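Local coordinates for pyridoxamine 5'-phosphate oxidase-related, FMN-binding (Mycobacterium smegmatis, PDB 3F7E), which probably acts as a coenzyme F420-dependent reductase built on the split-barrel fold of the pyridoxamine 5'-phosphate oxidase family, at residues V87-T91 with G92-L96; P110-K113 with A114-I118; K50-K53 with Y54-I57. All blocks are in the same frame, centred on the assembly; numbering follows the deposited sequence.

Contact 1 of 3, residues V87-T91 with G92-L96; sequences VPDPT and GAFYL
Asp89 turns its carboxylate onto the first turn of the helix that follows it and takes up backbone N-H groups there. OD1 receives the amide of Phe94 at 3.0 Å in an almost perfectly straight bond (178° at the hydrogen), while OD2 receives the amide of Tyr95 at 3.2 Å. Both oxygens are approached on their syn side, somewhat out of the carboxylate plane, and OD2 has in addition a weak, bent bond from Phe94 N. With CG swung anti to the backbone N (chi1 -176°), the acid group lies across the CB of Phe94, which OD2 meets at 3.4 Å; carboxylate and ring planes stand 74° apart. The main chain brings this about by a type I beta turn from Asp89 to Gly92, closed by Gly92 N on Asp89 O at 2.9 Å, so that strand 76-88 passes into helix 93-101 within four residues. Gly92 is the N-cap residue and has a positive phi; having no side chain to cap with, it leaves the first amides to its neighbours. Thr91 OG1, held between its own N and carbonyl carbon, accepts from Ala93 N at 3.3 Å, and the same hydroxyl oxygen lies 3.4 Å from Ala93 CB. The buried carboxylate sits at the positive end of the helix dipole, which would tend to stabilise its negative charge, and the Asp89 side chain also touches Arg116 and Ile118 of strand 116-127.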
loop_
_atom_site.group_PDB
_atom_site.type_symbol
_atom_site.label_atom_id
_atom_site.label_comp_id
_atom_site.label_asym_id
_atom_site.label_seq_id
_atom_site.Cartn_x
_atom_site.Cartn_y
_atom_site.Cartn_z
ATOM N N VAL A 87 20.522 7.177 -5.450
ATOM C CA VAL A 87 21.768 7.770 -4.951
ATOM C C VAL A 87 22.378 6.838 -3.895
ATOM O O VAL A 87 21.730 6.568 -2.901
ATOM C CB VAL A 87 21.520 9.184 -4.370
ATOM C CG1 VAL A 87 22.832 9.783 -3.827
ATOM C CG2 VAL A 87 20.934 10.067 -5.445
ATOM N N PRO A 88 23.632 6.373 -4.086
ATOM C CA PRO A 88 24.233 5.552 -3.021
ATOM C C PRO A 88 24.269 6.233 -1.658
ATOM O O PRO A 88 24.573 7.428 -1.555
ATOM C CB PRO A 88 25.647 5.261 -3.544
ATOM C CG PRO A 88 25.487 5.309 -5.052
ATOM C CD PRO A 88 24.515 6.471 -5.264
ATOM N N ASP A 89 23.974 5.449 -0.615
ATOM C CA ASP A 89 23.990 5.897 0.775
ATOM C C ASP A 89 24.859 4.944 1.614
ATOM O O ASP A 89 24.365 4.391 2.605
ATOM C CB ASP A 89 22.542 5.894 1.311
ATOM C CG ASP A 89 22.400 6.428 2.743
ATOM O OD1 ASP A 89 23.152 7.354 3.148
ATOM O OD2 ASP A 89 21.474 5.948 3.436
ATOM N N PRO A 90 26.141 4.742 1.231
ATOM C CA PRO A 90 26.953 3.691 1.876
ATOM C C PRO A 90 27.273 3.902 3.359
ATOM O O PRO A 90 27.703 2.955 4.023
ATOM C CB PRO A 90 28.223 3.660 1.018
ATOM C CG PRO A 90 28.340 5.089 0.482
ATOM C CD PRO A 90 26.898 5.463 0.174
ATOM N N THR A 91 27.101 5.123 3.866
ATOM C CA THR A 91 27.267 5.378 5.305
ATOM C C THR A 91 25.966 5.198 6.093
ATOM O O THR A 91 25.991 5.188 7.330
ATOM C CB THR A 91 27.796 6.814 5.629
ATOM O OG1 THR A 91 26.750 7.767 5.389
ATOM C CG2 THR A 91 29.021 7.189 4.803
ATOM N N GLY A 92 24.841 5.042 5.382
ATOM C CA GLY A 92 23.547 4.917 6.044
ATOM C C GLY A 92 23.012 6.219 6.616
ATOM O O GLY A 92 22.032 6.211 7.351
ATOM N N ALA A 93 23.644 7.335 6.263
ATOM C CA ALA A 93 23.219 8.620 6.761
ATOM C C ALA A 93 21.773 8.964 6.402
ATOM O O ALA A 93 21.046 9.529 7.233
ATOM C CB ALA A 93 24.149 9.716 6.260
ATOM N N PHE A 94 21.332 8.657 5.178
ATOM C CA PHE A 94 19.968 8.960 4.805
ATOM C C PHE A 94 18.999 8.066 5.594
ATOM O O PHE A 94 17.967 8.530 6.098
ATOM C CB PHE A 94 19.712 8.860 3.288
ATOM C CG PHE A 94 18.270 9.056 2.956
ATOM C CD1 PHE A 94 17.698 10.318 2.971
ATOM C CD2 PHE A 94 17.455 7.959 2.741
ATOM C CE1 PHE A 94 16.319 10.484 2.713
ATOM C CE2 PHE A 94 16.117 8.112 2.484
ATOM C CZ PHE A 94 15.527 9.374 2.487
ATOM N N TYR A 95 19.316 6.771 5.670
ATOM C CA TYR A 95 18.543 5.856 6.511
ATOM C C TYR A 95 18.356 6.448 7.926
ATOM O O TYR A 95 17.252 6.402 8.501
ATOM C CB TYR A 95 19.277 4.507 6.539
ATOM C CG TYR A 95 18.724 3.428 7.455
ATOM C CD1 TYR A 95 18.923 3.478 8.830
ATOM C CD2 TYR A 95 18.044 2.331 6.928
ATOM C CE1 TYR A 95 18.432 2.454 9.664
ATOM C CE2 TYR A 95 17.547 1.325 7.736
ATOM C CZ TYR A 95 17.741 1.393 9.102
ATOM O OH TYR A 95 17.245 0.379 9.898
ATOM N N LEU A 96 19.426 6.992 8.508
ATOM C CA LEU A 96 19.327 7.545 9.860
ATOM C C LEU A 96 18.497 8.826 9.924
ATOM O O LEU A 96 17.801 9.052 10.913
ATOM C CB LEU A 96 20.717 7.779 10.443
ATOM C CG LEU A 96 21.509 6.522 10.795
ATOM C CD1 LEU A 96 22.836 6.914 11.432
ATOM C CD2 LEU A 96 20.707 5.630 11.768
#

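Contact 2 of 3, residues P110-K113 with A114-I118; sequences PADK and ADRVI
Arg116 folds back over the turn before it and meets Asp112 with its guanidinium. Its CB starts out toward that turn, 3.4 Å from Lys113 O, the carbonyl oxygen that also accepts the backbone N of Arg116 at 3.0 Å. CG comes next, 3.5 Å from Asp112 OD1, and here the chain bends sharply (chi2 -81°), sending CD past the same oxygen and bringing NE within reach of the carboxylate. NE then gives Asp112 OD1 a nearly straight bond of 2.9 Å, lying in the guanidinium plane but reaching the oxygen from above the carboxylate plane. This bond is one half of a side-on, two-nitrogen salt bridge at the start of strand 116-127, where a type I turn, Pro110 to Lys113, leads through a short 3-10 segment into the strand. Beyond CZ, Arg116 NH2 takes the syn lone pair of Asp112 OD2 at 2.9 Å, in a more bent bond of 143°; the two planes are 49° apart, so each oxygen has its own nitrogen although the groups are not coplanar. Pro110 CG packs obliquely by Arg116 NE at 4.0 Å. NH1, the remaining nitrogen, hydrogen-bonds to Thr46 OG1 on neighbouring strand 43-48.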
loop_
_atom_site.group_PDB
_atom_site.type_symbol
_atom_site.label_atom_id
_atom_site.label_comp_id
_atom_site.label_asym_id
_atom_site.label_seq_id
_atom_site.Cartn_x
_atom_site.Cartn_y
_atom_site.Cartn_z
ATOM N N PRO A 110 22.753 0.757 9.613
ATOM C CA PRO A 110 22.400 -0.663 9.422
ATOM C C PRO A 110 23.584 -1.524 8.987
ATOM O O PRO A 110 24.497 -1.040 8.355
ATOM C CB PRO A 110 21.319 -0.607 8.339
ATOM C CG PRO A 110 21.675 0.644 7.529
ATOM C CD PRO A 110 22.229 1.628 8.533
ATOM N N ALA A 111 23.581 -2.813 9.357
ATOM C CA ALA A 111 24.627 -3.742 8.918
ATOM C C ALA A 111 24.779 -3.783 7.392
ATOM O O ALA A 111 25.878 -4.031 6.875
ATOM C CB ALA A 111 24.378 -5.158 9.472
ATOM N N ASP A 112 23.690 -3.496 6.668
ATOM C CA ASP A 112 23.690 -3.566 5.199
ATOM C C ASP A 112 24.044 -2.229 4.546
ATOM O O ASP A 112 23.822 -2.037 3.341
ATOM C CB ASP A 112 22.326 -4.058 4.672
ATOM C CG ASP A 112 21.169 -3.108 5.021
ATOM O OD1 ASP A 112 21.415 -1.942 5.380
ATOM O OD2 ASP A 112 19.994 -3.519 4.970
ATOM N N LYS A 113 24.580 -1.303 5.330
ATOM C CA LYS A 113 24.802 0.064 4.821
ATOM C C LYS A 113 25.578 0.151 3.498
ATOM O O LYS A 113 25.289 1.030 2.702
ATOM C CB LYS A 113 25.441 0.943 5.901
ATOM C CG LYS A 113 26.871 0.544 6.263
ATOM C CD LYS A 113 27.445 1.433 7.362
ATOM C CE LYS A 113 28.917 1.149 7.613
ATOM N NZ LYS A 113 29.452 1.955 8.732
ATOM N N ALA A 114 26.541 -0.730 3.241
ATOM C CA ALA A 114 27.314 -0.653 1.992
ATOM C C ALA A 114 26.401 -0.744 0.764
ATOM O O ALA A 114 26.742 -0.214 -0.295
ATOM C CB ALA A 114 28.414 -1.728 1.944
ATOM N N ASP A 115 25.241 -1.389 0.916
ATOM C CA ASP A 115 24.309 -1.595 -0.192
ATOM C C ASP A 115 23.095 -0.653 -0.165
ATOM O O ASP A 115 22.168 -0.796 -0.972
ATOM C CB ASP A 115 23.819 -3.040 -0.194
ATOM C CG ASP A 115 24.960 -4.027 -0.299
ATOM O OD1 ASP A 115 25.877 -3.777 -1.103
ATOM O OD2 ASP A 115 24.931 -5.053 0.411
ATOM N N ARG A 116 23.091 0.311 0.759
ATOM C CA ARG A 116 21.975 1.242 0.888
ATOM C C ARG A 116 21.974 2.302 -0.197
ATOM O O ARG A 116 23.054 2.799 -0.572
ATOM C CB ARG A 116 21.984 1.905 2.283
ATOM C CG ARG A 116 21.464 0.992 3.411
ATOM C CD ARG A 116 19.948 0.967 3.461
ATOM N NE ARG A 116 19.474 -0.179 4.245
ATOM C CZ ARG A 116 18.195 -0.473 4.398
ATOM N NH1 ARG A 116 17.250 0.327 3.912
ATOM N NH2 ARG A 116 17.857 -1.560 5.076
ATOM N N VAL A 117 20.775 2.667 -0.659
ATOM C CA VAL A 117 20.584 3.735 -1.628
ATOM C C VAL A 117 19.411 4.599 -1.181
ATOM O O VAL A 117 18.582 4.204 -0.341
ATOM C CB VAL A 117 20.329 3.192 -3.068
ATOM C CG1 VAL A 117 21.557 2.443 -3.622
ATOM C CG2 VAL A 117 19.093 2.284 -3.095
ATOM N N ILE A 118 19.344 5.780 -1.795
ATOM C CA ILE A 118 18.216 6.692 -1.676
ATOM C C ILE A 118 17.452 6.626 -2.986
ATOM O O ILE A 118 18.025 6.876 -4.049
ATOM C CB ILE A 118 18.669 8.151 -1.462
ATOM C CG1 ILE A 118 19.766 8.255 -0.387
ATOM C CG2 ILE A 118 17.458 9.029 -1.191
ATOM C CD1 ILE A 118 20.306 9.661 -0.196
HETATM O O HOH W 1 27.394 -3.094 4.832
#

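Contact 3 of 3, residues K50-K53 with Y54-I57; sequences KRQK and YRNI
Three polar side chains, Gln52, Arg55 and Asn56, are linked by hydrogen bonds at the amino-terminal end of helix 52-59. Gln52 is the hub: its CG is anti to the backbone N (chi1 -171°) and the chain then bends at chi2, which carries the amide forward, between Arg55 and Asn56. OE1 accepts twice from Arg55, NH1 at 2.9 Å and NE at 3.1 Å, a side-on grip in which both nitrogens come from the same face of the amide, well above the carbonyl plane. The opposite end of the amide gives NE2-H to Asn56 OD1 at 2.9 Å, nearly straight and in the plane of the Gln52 amide. Donor and acceptor ends are thus both used, which would limit rotation of the group. Asn56 ND2 in turn bonds Thr22 OG1.

The guanidinium also makes contacts with the main chain. Arg51 C and Gln52 N lie over one face, toward its rim, each 3.4 Å from the plane, while NH2 makes a weak bond to Lys50 O at 3.1 Å. A water donates to that same carbonyl and accepts from Arg55 NH1.

The helix backbone supplies further bonds: Asn56 N to Gln52 O at 2.8 Å and Ile57 N to Lys53 O at 3.3 Å, with weak ones from Tyr54 N and Arg55 N to Arg51 O.

Nonpolar contact within the two segments is slight; the Ile57 side chain instead touches Val83 and Ile86 of strand 76-88. Arg51 is the N-cap residue, and the whole is the amino-terminal end of an alpha-helix laid against the sheet, with i to i+3 and i to i+4 side-chain pairs.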
loop_
_atom_site.group_PDB
_atom_site.type_symbol
_atom_site.label_atom_id
_atom_site.label_comp_id
_atom_site.label_asym_id
_atom_site.label_seq_id
_atom_site.Cartn_x
_atom_site.Cartn_y
_atom_site.Cartn_z
ATOM N N LYS A 50 20.030 -5.041 -3.048
ATOM C CA LYS A 50 20.038 -6.504 -3.026
ATOM C C LYS A 50 18.664 -7.171 -2.959
ATOM O O LYS A 50 18.574 -8.409 -3.027
ATOM C CB LYS A 50 20.904 -7.000 -1.866
ATOM C CG LYS A 50 22.395 -6.712 -2.021
ATOM C CD LYS A 50 23.212 -7.581 -1.081
ATOM C CE LYS A 50 24.698 -7.512 -1.416
ATOM N NZ LYS A 50 25.544 -7.795 -0.217
ATOM N N ARG A 51 17.603 -6.379 -2.804
ATOM C CA ARG A 51 16.230 -6.914 -2.713
ATOM C C ARG A 51 15.391 -6.723 -3.972
ATOM O O ARG A 51 15.734 -5.921 -4.849
ATOM C CB ARG A 51 15.442 -6.304 -1.539
ATOM C CG ARG A 51 16.168 -6.084 -0.225
ATOM C CD ARG A 51 16.141 -7.294 0.723
ATOM N NE ARG A 51 14.882 -8.058 0.809
ATOM C CZ ARG A 51 14.032 -8.025 1.838
ATOM N NH1 ARG A 51 14.260 -7.233 2.877
ATOM N NH2 ARG A 51 12.937 -8.779 1.822
ATOM N N GLN A 52 14.260 -7.430 -4.022
ATOM C CA GLN A 52 13.395 -7.426 -5.189
ATOM C C GLN A 52 12.824 -6.042 -5.481
ATOM O O GLN A 52 12.648 -5.690 -6.645
ATOM C CB GLN A 52 12.250 -8.435 -5.045
ATOM C CG GLN A 52 11.453 -8.622 -6.319
ATOM C CD GLN A 52 12.294 -9.142 -7.480
ATOM O OE1 GLN A 52 13.070 -10.106 -7.331
ATOM N NE2 GLN A 52 12.145 -8.510 -8.646
ATOM N N LYS A 53 12.492 -5.279 -4.436
ATOM C CA LYS A 53 11.896 -3.958 -4.658
ATOM C C LYS A 53 12.820 -3.087 -5.514
ATOM O O LYS A 53 12.371 -2.362 -6.399
ATOM C CB LYS A 53 11.649 -3.221 -3.334
ATOM C CG LYS A 53 11.066 -3.989 -2.197
ATOM C CD LYS A 53 11.275 -3.214 -0.902
ATOM C CE LYS A 53 10.884 -4.013 0.325
ATOM N NZ LYS A 53 11.013 -3.155 1.541
ATOM N N TYR A 54 14.126 -3.171 -5.253
ATOM C CA TYR A 54 15.100 -2.463 -6.072
ATOM C C TYR A 54 15.136 -2.960 -7.511
ATOM O O TYR A 54 15.107 -2.162 -8.452
ATOM C CB TYR A 54 16.491 -2.551 -5.431
ATOM C CG TYR A 54 17.636 -2.002 -6.248
ATOM C CD1 TYR A 54 17.970 -0.662 -6.188
ATOM C CD2 TYR A 54 18.397 -2.833 -7.058
ATOM C CE1 TYR A 54 19.042 -0.156 -6.935
ATOM C CE2 TYR A 54 19.455 -2.355 -7.798
ATOM C CZ TYR A 54 19.776 -1.014 -7.738
ATOM O OH TYR A 54 20.833 -0.557 -8.480
ATOM N N ARG A 55 15.191 -4.281 -7.681
ATOM C CA ARG A 55 15.148 -4.839 -9.031
ATOM C C ARG A 55 13.892 -4.424 -9.795
ATOM O O ARG A 55 13.948 -4.147 -10.991
ATOM C CB ARG A 55 15.276 -6.354 -8.988
ATOM C CG ARG A 55 16.601 -6.793 -8.454
ATOM C CD ARG A 55 16.840 -8.306 -8.581
ATOM N NE ARG A 55 16.019 -9.129 -7.687
ATOM C CZ ARG A 55 16.322 -9.436 -6.423
ATOM N NH1 ARG A 55 15.515 -10.233 -5.730
ATOM N NH2 ARG A 55 17.429 -8.966 -5.845
ATOM N N ASN A 56 12.763 -4.331 -9.086
ATOM C CA ASN A 56 11.521 -3.917 -9.742
ATOM C C ASN A 56 11.691 -2.522 -10.353
ATOM O O ASN A 56 11.328 -2.277 -11.525
ATOM C CB ASN A 56 10.347 -3.876 -8.757
ATOM C CG ASN A 56 9.941 -5.244 -8.254
ATOM O OD1 ASN A 56 10.359 -6.272 -8.794
ATOM N ND2 ASN A 56 9.104 -5.248 -7.227
ATOM N N ILE A 57 12.225 -1.585 -9.574
ATOM C CA ILE A 57 12.309 -0.187 -10.015
ATOM C C ILE A 57 13.381 0.000 -11.089
ATOM O O ILE A 57 13.223 0.882 -11.933
ATOM C CB ILE A 57 12.462 0.798 -8.828
ATOM C CG1 ILE A 57 13.662 0.526 -7.988
ATOM C CG2 ILE A 57 11.234 0.790 -7.953
ATOM C CD1 ILE A 57 14.087 1.745 -7.143
HETATM O O HOH W 2 16.771 -11.056 -3.306
#

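In the fold
Contacts 1 and 3 are partly buried openings of helices, whereas contact 2 is a surface contact at a strand entrance. The two helix starts differ in chemistry: in contact 1 an acid accepts backbone amides, while in contact 3 neutral amides and an arginine link to one another on the helix flank. Contact 2 relies on a salt bridge. Contacts 1 and 2, about 6 Å apart between centres, hold neighbouring strands 76-88 and 116-127, joined by a probable hydrogen bond from Ile118 N to Val87 O at 2.7 Å. Contact 3 reaches contact 2 through a salt bridge, Lys50 NZ to Asp115 OD2, but stays about 8 Å from contact 1 at the nearest atoms.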